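Local coordinates for glycosyl hydrolase family 2, TIM barrel domain protein (Parabacteroides merdae ATCC 43184, PDB 6DXU) that probably hydrolyses beta-glucuronides in the human gut, as a beta-glucuronidase of glycoside hydrolase family 2, at residues G517-R522 with W563-V568; A589-K594 with N610-V615; A486-G491 with P555-D560. One frame throughout, in Å; residues are numbered along the deposited sequence.

Contact 1. Residues G517-R522 with W563-V568; sequences GDSHAR and WSESYV. With BCN (bicine), chain L.
The indole of Trp563 is held between Asp518 and the bound bicine. Asp518 CB lies over the six-membered ring, 3.5 Å from its centroid, and the carboxylate follows nearly flat, its plane 18° from that of the ring. Both side chains have CG anti to the carbonyl carbon (chi1 -72° in each), which lets them run side by side in the same direction. On the opposite face bicine C3 approaches Trp563 CD1 to 3.4 Å. With an alanine here, the methylene of Asp518 and C3 of bicine would probably lose the indole faces they rest on. Lys612 and the backbone N of Gln611 hold the carboxylate oxygens of Asp518 from outside. The main chains are tied by His520 N to Trp563 O, 2.9 Å. Further along, the extended Glu565 side chain carries OE1 to Arg522 N at 2.7 Å, an almost linear bond (173°) on the anti side of the carboxylate. Its OE2 accepts a hydrogen bond from a water that also meets Ser519 OG, and another from Glu623 N. Val568 CG2 rests on Gly517 O. Ser564 N-caps helix 565-579 with two weak bonds from Ser566 N and Tyr567 N to its OG, which is also hydrogen-bonded to Asp562 OD1. Trp563, just ahead of this N-capped helix start, forms a wall of the bicine pocket beside the TIM barrel.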
loop_
_atom_site.group_PDB
_atom_site.type_symbol
_atom_site.label_atom_id
_atom_site.label_comp_id
_atom_site.label_asym_id
_atom_site.label_seq_id
_atom_site.Cartn_x
_atom_site.Cartn_y
_atom_site.Cartn_z
ATOM N N GLY D 517 -0.435 -41.000 -29.304
ATOM C CA GLY D 517 0.935 -41.407 -29.024
ATOM C C GLY D 517 1.906 -40.558 -29.817
ATOM O O GLY D 517 1.545 -39.958 -30.831
ATOM N N ASP D 518 3.141 -40.492 -29.331
ATOM C CA ASP D 518 4.167 -39.691 -30.002
ATOM C C ASP D 518 4.711 -40.414 -31.222
ATOM O O ASP D 518 4.943 -41.628 -31.186
ATOM C CB ASP D 518 5.345 -39.400 -29.087
ATOM C CG ASP D 518 5.019 -38.400 -28.013
ATOM O OD1 ASP D 518 4.449 -38.829 -26.994
ATOM O OD2 ASP D 518 5.342 -37.201 -28.189
ATOM N N SER D 519 4.974 -39.653 -32.284
ATOM C CA SER D 519 5.717 -40.184 -33.422
ATOM C C SER D 519 6.706 -39.138 -33.913
ATOM O O SER D 519 6.332 -37.995 -34.203
ATOM C CB SER D 519 4.783 -40.649 -34.548
ATOM O OG SER D 519 4.023 -39.604 -35.135
ATOM N N HIS D 520 7.972 -39.531 -33.941
ATOM C CA HIS D 520 9.057 -38.756 -34.534
ATOM C C HIS D 520 8.878 -38.795 -36.040
ATOM O O HIS D 520 9.104 -39.838 -36.663
ATOM C CB HIS D 520 10.377 -39.381 -34.086
ATOM C CG HIS D 520 11.602 -38.560 -34.368
ATOM N ND1 HIS D 520 11.645 -37.190 -34.227
ATOM C CD2 HIS D 520 12.857 -38.939 -34.720
ATOM C CE1 HIS D 520 12.862 -36.757 -34.507
ATOM N NE2 HIS D 520 13.614 -37.798 -34.823
ATOM N N ALA D 521 8.409 -37.686 -36.616
ATOM C CA ALA D 521 8.022 -37.676 -38.020
ATOM C C ALA D 521 9.182 -38.132 -38.890
ATOM O O ALA D 521 10.315 -37.677 -38.712
ATOM C CB ALA D 521 7.572 -36.283 -38.459
ATOM N N ARG D 522 8.891 -39.044 -39.819
ATOM C CA ARG D 522 9.798 -39.661 -40.783
ATOM C C ARG D 522 10.499 -40.867 -40.178
ATOM O O ARG D 522 11.312 -41.492 -40.870
ATOM C CB ARG D 522 10.851 -38.691 -41.354
ATOM C CG ARG D 522 10.232 -37.481 -42.044
ATOM C CD ARG D 522 11.258 -36.437 -42.499
ATOM N NE ARG D 522 10.576 -35.413 -43.292
ATOM C CZ ARG D 522 10.326 -35.534 -44.600
ATOM N NH1 ARG D 522 10.715 -36.615 -45.270
ATOM N NH2 ARG D 522 9.679 -34.573 -45.244
ATOM N N TRP D 563 8.758 -44.932 -30.868
ATOM C CA TRP D 563 8.262 -43.605 -31.269
ATOM C C TRP D 563 8.232 -43.440 -32.784
ATOM O O TRP D 563 8.423 -42.335 -33.325
ATOM C CB TRP D 563 9.038 -42.459 -30.617
ATOM C CG TRP D 563 8.748 -42.317 -29.138
ATOM C CD1 TRP D 563 8.591 -43.328 -28.217
ATOM C CD2 TRP D 563 8.603 -41.090 -28.414
ATOM N NE1 TRP D 563 8.344 -42.791 -26.967
ATOM C CE2 TRP D 563 8.353 -41.422 -27.065
ATOM C CE3 TRP D 563 8.662 -39.741 -28.777
ATOM C CZ2 TRP D 563 8.151 -40.444 -26.079
ATOM C CZ3 TRP D 563 8.459 -38.777 -27.807
ATOM C CH2 TRP D 563 8.213 -39.132 -26.471
ATOM N N SER D 564 8.053 -44.549 -33.481
ATOM C CA SER D 564 7.917 -44.486 -34.919
ATOM C C SER D 564 6.495 -44.103 -35.290
ATOM O O SER D 564 5.552 -44.287 -34.518
ATOM C CB SER D 564 8.270 -45.827 -35.557
ATOM O OG SER D 564 7.287 -46.792 -35.233
ATOM N N GLU D 565 6.352 -43.557 -36.494
ATOM C CA GLU D 565 5.020 -43.355 -37.038
ATOM C C GLU D 565 4.282 -44.677 -37.205
ATOM O O GLU D 565 3.051 -44.698 -37.200
ATOM C CB GLU D 565 5.102 -42.642 -38.377
ATOM C CG GLU D 565 5.837 -41.338 -38.328
ATOM C CD GLU D 565 5.418 -40.442 -39.468
ATOM O OE1 GLU D 565 6.287 -39.859 -40.156
ATOM O OE2 GLU D 565 4.204 -40.332 -39.685
ATOM N N SER D 566 5.022 -45.778 -37.373
ATOM C CA SER D 566 4.399 -47.066 -37.664
ATOM C C SER D 566 3.531 -47.538 -36.509
ATOM O O SER D 566 2.455 -48.109 -36.727
ATOM C CB SER D 566 5.482 -48.098 -37.992
ATOM O OG SER D 566 6.423 -47.554 -38.918
ATOM N N TYR D 567 3.977 -47.305 -35.275
ATOM C CA TYR D 567 3.183 -47.694 -34.115
ATOM C C TYR D 567 1.935 -46.825 -33.978
ATOM O O TYR D 567 0.829 -47.343 -33.776
ATOM C CB TYR D 567 4.030 -47.615 -32.847
ATOM C CG TYR D 567 3.247 -47.949 -31.595
ATOM C CD1 TYR D 567 2.892 -49.260 -31.309
ATOM C CD2 TYR D 567 2.834 -46.949 -30.717
ATOM C CE1 TYR D 567 2.166 -49.577 -30.172
ATOM C CE2 TYR D 567 2.098 -47.256 -29.573
ATOM C CZ TYR D 567 1.764 -48.578 -29.314
ATOM O OH TYR D 567 1.031 -48.908 -28.194
ATOM N N VAL D 568 2.083 -45.499 -34.083
ATOM C CA VAL D 568 0.926 -44.649 -33.805
ATOM C C VAL D 568 -0.127 -44.800 -34.898
ATOM O O VAL D 568 -1.328 -44.665 -34.632
ATOM C CB VAL D 568 1.328 -43.174 -33.584
ATOM C CG1 VAL D 568 1.564 -42.460 -34.889
ATOM C CG2 VAL D 568 0.237 -42.460 -32.775
HETATM N N1 BCN L . 12.750 -41.964 -26.671
HETATM C C1 BCN L . 13.580 -42.888 -25.922
HETATM C C2 BCN L . 15.011 -42.807 -26.447
HETATM O O21 BCN L . 15.239 -42.207 -27.529
HETATM O O22 BCN L . 15.955 -43.339 -25.802
HETATM C C3 BCN L . 11.852 -42.743 -27.518
HETATM C C4 BCN L . 12.575 -43.268 -28.761
HETATM O O4 BCN L . 13.196 -42.208 -29.438
HETATM C C5 BCN L . 11.930 -41.205 -25.726
HETATM C C6 BCN L . 12.564 -39.845 -25.437
HETATM O O6 BCN L . 13.445 -39.525 -26.482
HETATM O O HOH W 1 4.952 -44.239 -31.641
HETATM O O HOH W 2 2.484 -40.335 -37.507
#

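Contact 2. Residues A589-K594 with N610-V615; sequences AYWPFK and NQKGVV
Phe593 and Val615 meet in the tightly packed part of this contact, where Val615 CG2 sits over the phenyl face, 4.0 Å from the ring centroid. The Phe593 side chain starts away from the other segment, and CG anti to the backbone N (chi1 -176°) brings the ring back against the two valines. Val614 CG2 adds a second apolar touch at Phe593 CD1, while Val614 CG1 lies over the face of Tyr590. Helices 345-357 and 623-632 close around the phenyl group, and helix 565-579 packs on Tyr590 and Val614. At the centre the backbones come close, with Lys594 CA and Gly613 CA 4.2 Å apart. Gly613 CA points its hydrogen at Pro592 O, 3.4 Å away, and a side chain at Gly613 would run into the carbonyl carbon of Lys594. Pro592, which follows a cis peptide bond, presses CD against Lys612 CB at 3.5 Å, tighter than usual for two carbons.

Toward Trp591 the fit is looser, though still buried. Asn610 ND2 stands at the edge of the indole, 3.8 Å from Trp591 NE1, its amide turned 65° from the ring, and Lys612 CD passes Trp591 CD1 at 4.1 Å. Asn610 OD1 accepts from Lys612 N in an Asx turn, whereas its ND2 goes to Asp183 and the ammonium of Lys612 to Asp518.

Polar ties across the contact are few. Tyr590 OH gives a 2.6 Å bond to Lys612 O in the carbonyl plane, and Phe593 O receives weak bonds from both Val614 N and Val615 N. Pro592 O has no hydrogen-bond donor in the model. Cohesion therefore rests largely on apolar contact and close backbone fit, with the short phenol bond as the one side-chain hydrogen bond between the segments and the Lys612 charge answered by Asp518.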
loop_
_atom_site.group_PDB
_atom_site.type_symbol
_atom_site.label_atom_id
_atom_site.label_comp_id
_atom_site.label_asym_id
_atom_site.label_seq_id
_atom_site.Cartn_x
_atom_site.Cartn_y
_atom_site.Cartn_z
ATOM N N ALA D 589 -11.545 -36.824 -28.529
ATOM C CA ALA D 589 -10.661 -35.864 -29.175
ATOM C C ALA D 589 -9.221 -36.343 -29.040
ATOM O O ALA D 589 -8.700 -36.448 -27.920
ATOM C CB ALA D 589 -10.845 -34.464 -28.572
ATOM N N TYR D 590 -8.589 -36.632 -30.180
ATOM C CA TYR D 590 -7.167 -36.966 -30.215
ATOM C C TYR D 590 -6.333 -35.784 -29.712
ATOM O O TYR D 590 -6.673 -34.620 -29.951
ATOM C CB TYR D 590 -6.773 -37.341 -31.656
ATOM C CG TYR D 590 -5.337 -37.808 -31.768
ATOM C CD1 TYR D 590 -4.297 -36.883 -31.879
ATOM C CD2 TYR D 590 -5.015 -39.164 -31.732
ATOM C CE1 TYR D 590 -2.973 -37.292 -31.933
ATOM C CE2 TYR D 590 -3.680 -39.587 -31.803
ATOM C CZ TYR D 590 -2.667 -38.639 -31.899
ATOM O OH TYR D 590 -1.332 -39.027 -31.951
ATOM N N TRP D 591 -5.220 -36.079 -29.023
ATOM C CA TRP D 591 -4.315 -35.045 -28.508
ATOM C C TRP D 591 -2.924 -35.143 -29.133
ATOM O O TRP D 591 -2.212 -36.128 -28.881
ATOM C CB TRP D 591 -4.171 -35.126 -26.978
ATOM C CG TRP D 591 -3.157 -34.126 -26.470
ATOM C CD1 TRP D 591 -1.798 -34.293 -26.378
ATOM C CD2 TRP D 591 -3.423 -32.780 -26.043
ATOM N NE1 TRP D 591 -1.205 -33.130 -25.906
ATOM C CE2 TRP D 591 -2.184 -32.195 -25.685
ATOM C CE3 TRP D 591 -4.590 -32.026 -25.899
ATOM C CZ2 TRP D 591 -2.086 -30.887 -25.216
ATOM C CZ3 TRP D 591 -4.490 -30.716 -25.427
ATOM C CH2 TRP D 591 -3.243 -30.167 -25.088
ATOM N N PRO D 592 -2.446 -34.141 -29.884
ATOM C CA PRO D 592 -3.135 -32.997 -30.471
ATOM C C PRO D 592 -3.172 -33.152 -31.981
ATOM O O PRO D 592 -2.678 -34.149 -32.527
ATOM C CB PRO D 592 -2.224 -31.836 -30.112
ATOM C CG PRO D 592 -0.839 -32.457 -30.371
ATOM C CD PRO D 592 -0.984 -33.943 -29.957
ATOM N N PHE D 593 -3.689 -32.135 -32.664
ATOM C CA PHE D 593 -3.615 -32.128 -34.120
ATOM C C PHE D 593 -2.177 -31.962 -34.602
ATOM O O PHE D 593 -1.734 -32.658 -35.529
ATOM C CB PHE D 593 -4.491 -31.010 -34.671
ATOM C CG PHE D 593 -4.550 -30.969 -36.165
ATOM C CD1 PHE D 593 -5.071 -32.036 -36.874
ATOM C CD2 PHE D 593 -4.109 -29.854 -36.858
ATOM C CE1 PHE D 593 -5.149 -31.999 -38.256
ATOM C CE2 PHE D 593 -4.187 -29.802 -38.229
ATOM C CZ PHE D 593 -4.710 -30.874 -38.939
ATOM N N LYS D 594 -1.445 -31.012 -34.013
ATOM C CA LYS D 594 -0.140 -30.605 -34.519
ATOM C C LYS D 594 0.896 -30.637 -33.405
ATOM O O LYS D 594 0.618 -30.195 -32.280
ATOM C CB LYS D 594 -0.217 -29.198 -35.136
ATOM C CG LYS D 594 1.069 -28.721 -35.798
ATOM C CD LYS D 594 0.904 -27.324 -36.371
ATOM C CE LYS D 594 1.032 -26.275 -35.240
ATOM N NZ LYS D 594 0.590 -24.903 -35.677
ATOM N N ASN D 610 6.314 -31.828 -27.957
ATOM C CA ASN D 610 5.377 -32.928 -27.788
ATOM C C ASN D 610 5.045 -33.424 -29.190
ATOM O O ASN D 610 4.443 -32.691 -29.980
ATOM C CB ASN D 610 4.133 -32.451 -27.040
ATOM C CG ASN D 610 3.139 -33.578 -26.762
ATOM O OD1 ASN D 610 2.856 -34.410 -27.633
ATOM N ND2 ASN D 610 2.584 -33.595 -25.550
ATOM N N GLN D 611 5.457 -34.649 -29.516
ATOM C CA GLN D 611 5.390 -35.125 -30.895
ATOM C C GLN D 611 4.204 -36.056 -31.145
ATOM O O GLN D 611 4.268 -36.930 -32.016
ATOM C CB GLN D 611 6.705 -35.803 -31.284
ATOM C CG GLN D 611 7.896 -34.833 -31.235
ATOM C CD GLN D 611 9.226 -35.510 -31.531
ATOM O OE1 GLN D 611 10.005 -35.819 -30.619
ATOM N NE2 GLN D 611 9.499 -35.723 -32.815
ATOM N N LYS D 612 3.107 -35.874 -30.416
ATOM C CA LYS D 612 1.919 -36.690 -30.643
ATOM C C LYS D 612 1.069 -36.211 -31.809
ATOM O O LYS D 612 0.091 -36.884 -32.162
ATOM C CB LYS D 612 1.067 -36.711 -29.370
ATOM C CG LYS D 612 1.712 -37.443 -28.220
ATOM C CD LYS D 612 0.803 -37.398 -26.980
ATOM C CE LYS D 612 1.405 -38.185 -25.834
ATOM N NZ LYS D 612 2.707 -37.639 -25.380
ATOM N N GLY D 613 1.400 -35.080 -32.426
ATOM C CA GLY D 613 0.560 -34.566 -33.484
ATOM C C GLY D 613 0.480 -35.523 -34.659
ATOM O O GLY D 613 1.323 -36.396 -34.838
ATOM N N VAL D 614 -0.595 -35.383 -35.441
ATOM C CA VAL D 614 -0.658 -36.035 -36.742
ATOM C C VAL D 614 -0.165 -35.101 -37.826
ATOM O O VAL D 614 -0.125 -35.475 -39.008
ATOM C CB VAL D 614 -2.082 -36.558 -37.019
ATOM C CG1 VAL D 614 -2.505 -37.479 -35.902
ATOM C CG2 VAL D 614 -3.075 -35.417 -37.204
ATOM N N VAL D 615 0.227 -33.895 -37.448
ATOM C CA VAL D 615 0.824 -32.919 -38.343
ATOM C C VAL D 615 2.066 -32.379 -37.654
ATOM O O VAL D 615 2.072 -32.199 -36.428
ATOM C CB VAL D 615 -0.184 -31.797 -38.667
ATOM C CG1 VAL D 615 0.464 -30.732 -39.516
ATOM C CG2 VAL D 615 -1.422 -32.394 -39.380
#

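Contact 3. Residues A486-G491 with P555-D560; sequences AGWYRG and PRASRD
Ser558 sets its CB over the face of the Trp488 indole, 3.5 Å from the centroid of the five-membered ring and 19° off its normal. CA of the same serine stands over the indole as well, so the first turn of helix 557-560 rests on the aromatic face. Trp488 CG is anti to the backbone N (chi1 -168°), and this swings the ring back beneath the helix although the side chain sets out away from it. Beside the indole, Ala557 CB touches Trp488 CE3 and presses on Gly487 O at 3.2 Å. Ser558 N donates to Trp488 O at 3.1 Å, from above the carbonyl plane. The same oxygen accepts a hydrogen bond from a water that also donates to Gly491 O and accepts from Ala557 N, bridging loop and helix start.

In the next shell, Tyr489 turns its ring face to Trp488 CD1, and its hydroxyl is hydrogen-bonded to Lys612 and Arg601. Arg556, at the N-cap position, lays CD against Tyr489 O at 3.3 Å, while its guanidinium reaches the backbone carbonyls of Asp547, Gly552 and Val554. Asp560 folds back on the helix start: OD2 accepts from Arg556 N and from Arg559 NH2, and OD1 from Arg559 NE at 2.7 Å, a side-on salt bridge. Trp563, its ring at about 55°, and Tyr567 meet the rim of the indole, while Asp518 and Lys612 lie on the side opposite Ser558. The short helix thus sits on Trp488, which with Tyr489, Trp563 and Tyr567 makes an aromatic cluster behind the bicine pocket of this TIM-barrel glycoside hydrolase.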
loop_
_atom_site.group_PDB
_atom_site.type_symbol
_atom_site.label_atom_id
_atom_site.label_comp_id
_atom_site.label_asym_id
_atom_site.label_seq_id
_atom_site.Cartn_x
_atom_site.Cartn_y
_atom_site.Cartn_z
ATOM N N ALA D 486 -4.744 -45.421 -23.744
ATOM C CA ALA D 486 -4.508 -46.841 -23.977
ATOM C C ALA D 486 -3.450 -47.047 -25.055
ATOM O O ALA D 486 -3.555 -46.503 -26.160
ATOM C CB ALA D 486 -5.808 -47.533 -24.388
ATOM N N GLY D 487 -2.449 -47.869 -24.743
ATOM C CA GLY D 487 -1.371 -48.108 -25.672
ATOM C C GLY D 487 -0.304 -47.044 -25.666
ATOM O O GLY D 487 0.633 -47.119 -26.473
ATOM N N TRP D 488 -0.420 -46.031 -24.813
ATOM C CA TRP D 488 0.691 -45.096 -24.732
ATOM C C TRP D 488 1.208 -45.003 -23.308
ATOM O O TRP D 488 2.144 -45.726 -22.954
ATOM C CB TRP D 488 0.318 -43.719 -25.278
ATOM C CG TRP D 488 1.561 -42.877 -25.438
ATOM C CD1 TRP D 488 1.925 -41.777 -24.701
ATOM C CD2 TRP D 488 2.639 -43.131 -26.342
ATOM N NE1 TRP D 488 3.154 -41.311 -25.129
ATOM C CE2 TRP D 488 3.612 -42.129 -26.131
ATOM C CE3 TRP D 488 2.868 -44.103 -27.329
ATOM C CZ2 TRP D 488 4.801 -42.073 -26.870
ATOM C CZ3 TRP D 488 4.047 -44.043 -28.065
ATOM C CH2 TRP D 488 4.996 -43.039 -27.830
ATOM N N TYR D 489 0.596 -44.160 -22.465
ATOM C CA TYR D 489 1.111 -44.012 -21.107
ATOM C C TYR D 489 0.812 -45.227 -20.242
ATOM O O TYR D 489 1.463 -45.402 -19.209
ATOM C CB TYR D 489 0.548 -42.748 -20.440
ATOM C CG TYR D 489 1.098 -41.466 -21.029
ATOM C CD1 TYR D 489 0.250 -40.506 -21.559
ATOM C CD2 TYR D 489 2.474 -41.236 -21.085
ATOM C CE1 TYR D 489 0.747 -39.349 -22.108
ATOM C CE2 TYR D 489 2.983 -40.076 -21.638
ATOM C CZ TYR D 489 2.114 -39.132 -22.141
ATOM O OH TYR D 489 2.603 -37.965 -22.691
ATOM N N ARG D 490 -0.137 -46.069 -20.644
ATOM C CA ARG D 490 -0.457 -47.259 -19.873
ATOM C C ARG D 490 -1.166 -48.276 -20.758
ATOM O O ARG D 490 -1.938 -47.920 -21.655
ATOM C CB ARG D 490 -1.332 -46.901 -18.662
ATOM C CG ARG D 490 -1.602 -48.046 -17.706
ATOM C CD ARG D 490 -2.189 -47.527 -16.393
ATOM N NE ARG D 490 -1.273 -46.611 -15.714
ATOM C CZ ARG D 490 -0.319 -46.996 -14.868
ATOM N NH1 ARG D 490 -0.154 -48.286 -14.598
ATOM N NH2 ARG D 490 0.470 -46.095 -14.292
ATOM N N GLY D 491 -0.890 -49.549 -20.490
ATOM C CA GLY D 491 -1.604 -50.639 -21.121
ATOM C C GLY D 491 -1.398 -50.783 -22.620
ATOM O O GLY D 491 -0.440 -50.279 -23.216
ATOM N N PRO D 555 6.421 -51.161 -17.555
ATOM C CA PRO D 555 6.509 -51.205 -19.024
ATOM C C PRO D 555 5.309 -50.558 -19.704
ATOM O O PRO D 555 4.157 -50.782 -19.321
ATOM C CB PRO D 555 6.580 -52.705 -19.326
ATOM C CG PRO D 555 7.265 -53.280 -18.128
ATOM C CD PRO D 555 6.776 -52.462 -16.951
ATOM N N ARG D 556 5.596 -49.771 -20.740
ATOM C CA ARG D 556 4.603 -48.951 -21.424
ATOM C C ARG D 556 5.210 -48.403 -22.715
ATOM O O ARG D 556 6.405 -48.101 -22.772
ATOM C CB ARG D 556 4.121 -47.804 -20.524
ATOM C CG ARG D 556 5.234 -46.900 -19.995
ATOM C CD ARG D 556 4.733 -46.012 -18.848
ATOM N NE ARG D 556 5.693 -44.970 -18.483
ATOM C CZ ARG D 556 6.751 -45.167 -17.699
ATOM N NH1 ARG D 556 6.995 -46.372 -17.197
ATOM N NH2 ARG D 556 7.566 -44.159 -17.414
ATOM N N ALA D 557 4.361 -48.261 -23.738
ATOM C CA ALA D 557 4.834 -47.818 -25.047
ATOM C C ALA D 557 5.489 -46.444 -24.975
ATOM O O ALA D 557 6.474 -46.189 -25.676
ATOM C CB ALA D 557 3.680 -47.803 -26.050
ATOM N N SER D 558 4.965 -45.546 -24.132
ATOM C CA SER D 558 5.541 -44.206 -24.056
ATOM C C SER D 558 7.011 -44.257 -23.662
ATOM O O SER D 558 7.804 -43.423 -24.112
ATOM C CB SER D 558 4.769 -43.340 -23.054
ATOM O OG SER D 558 4.882 -43.862 -21.746
ATOM N N ARG D 559 7.388 -45.232 -22.835
ATOM C CA ARG D 559 8.764 -45.369 -22.376
ATOM C C ARG D 559 9.584 -46.323 -23.236
ATOM O O ARG D 559 10.762 -46.061 -23.490
ATOM C CB ARG D 559 8.800 -45.856 -20.928
ATOM C CG ARG D 559 10.197 -45.802 -20.321
ATOM C CD ARG D 559 10.274 -46.584 -19.030
ATOM N NE ARG D 559 10.019 -48.005 -19.246
ATOM C CZ ARG D 559 10.008 -48.908 -18.273
ATOM N NH1 ARG D 559 10.241 -48.539 -17.015
ATOM N NH2 ARG D 559 9.766 -50.178 -18.557
ATOM N N ASP D 560 8.991 -47.430 -23.678
ATOM C CA ASP D 560 9.734 -48.501 -24.328
ATOM C C ASP D 560 9.541 -48.543 -25.831
ATOM O O ASP D 560 10.320 -49.215 -26.518
ATOM C CB ASP D 560 9.316 -49.855 -23.732
ATOM C CG ASP D 560 9.415 -49.868 -22.223
ATOM O OD1 ASP D 560 10.273 -49.132 -21.699
ATOM O OD2 ASP D 560 8.636 -50.594 -21.566
HETATM O O HOH W 3 1.688 -48.545 -22.862
HETATM O O HOH W 4 1.611 -49.765 -18.528
#

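In the fold
The contacts adjoin one another next to the bicine pocket, which contact 1 enters directly through Trp563. Contacts 1 and 2, centres about 11 Å apart, share the salt bridge Asp518 OD1 to Lys612 NZ, 2.7 Å. The same ammonium reaches contact 3, centred about 17 Å from contact 2, with Lys612 NZ 2.7 Å from Tyr489 OH, so one lysine connects all three. Contacts 1 and 3, about 13 Å between centres, alternate along the chain and are probably hydrogen-bonded twice: Tyr567 OH to Gly487 O, 2.5 Å, and Trp563 NE1 to Ser558 O, 3.0 Å. The Trp488 and Lys612 side chains lie about 7 and 10 Å from bicine, as a second layer behind Trp563.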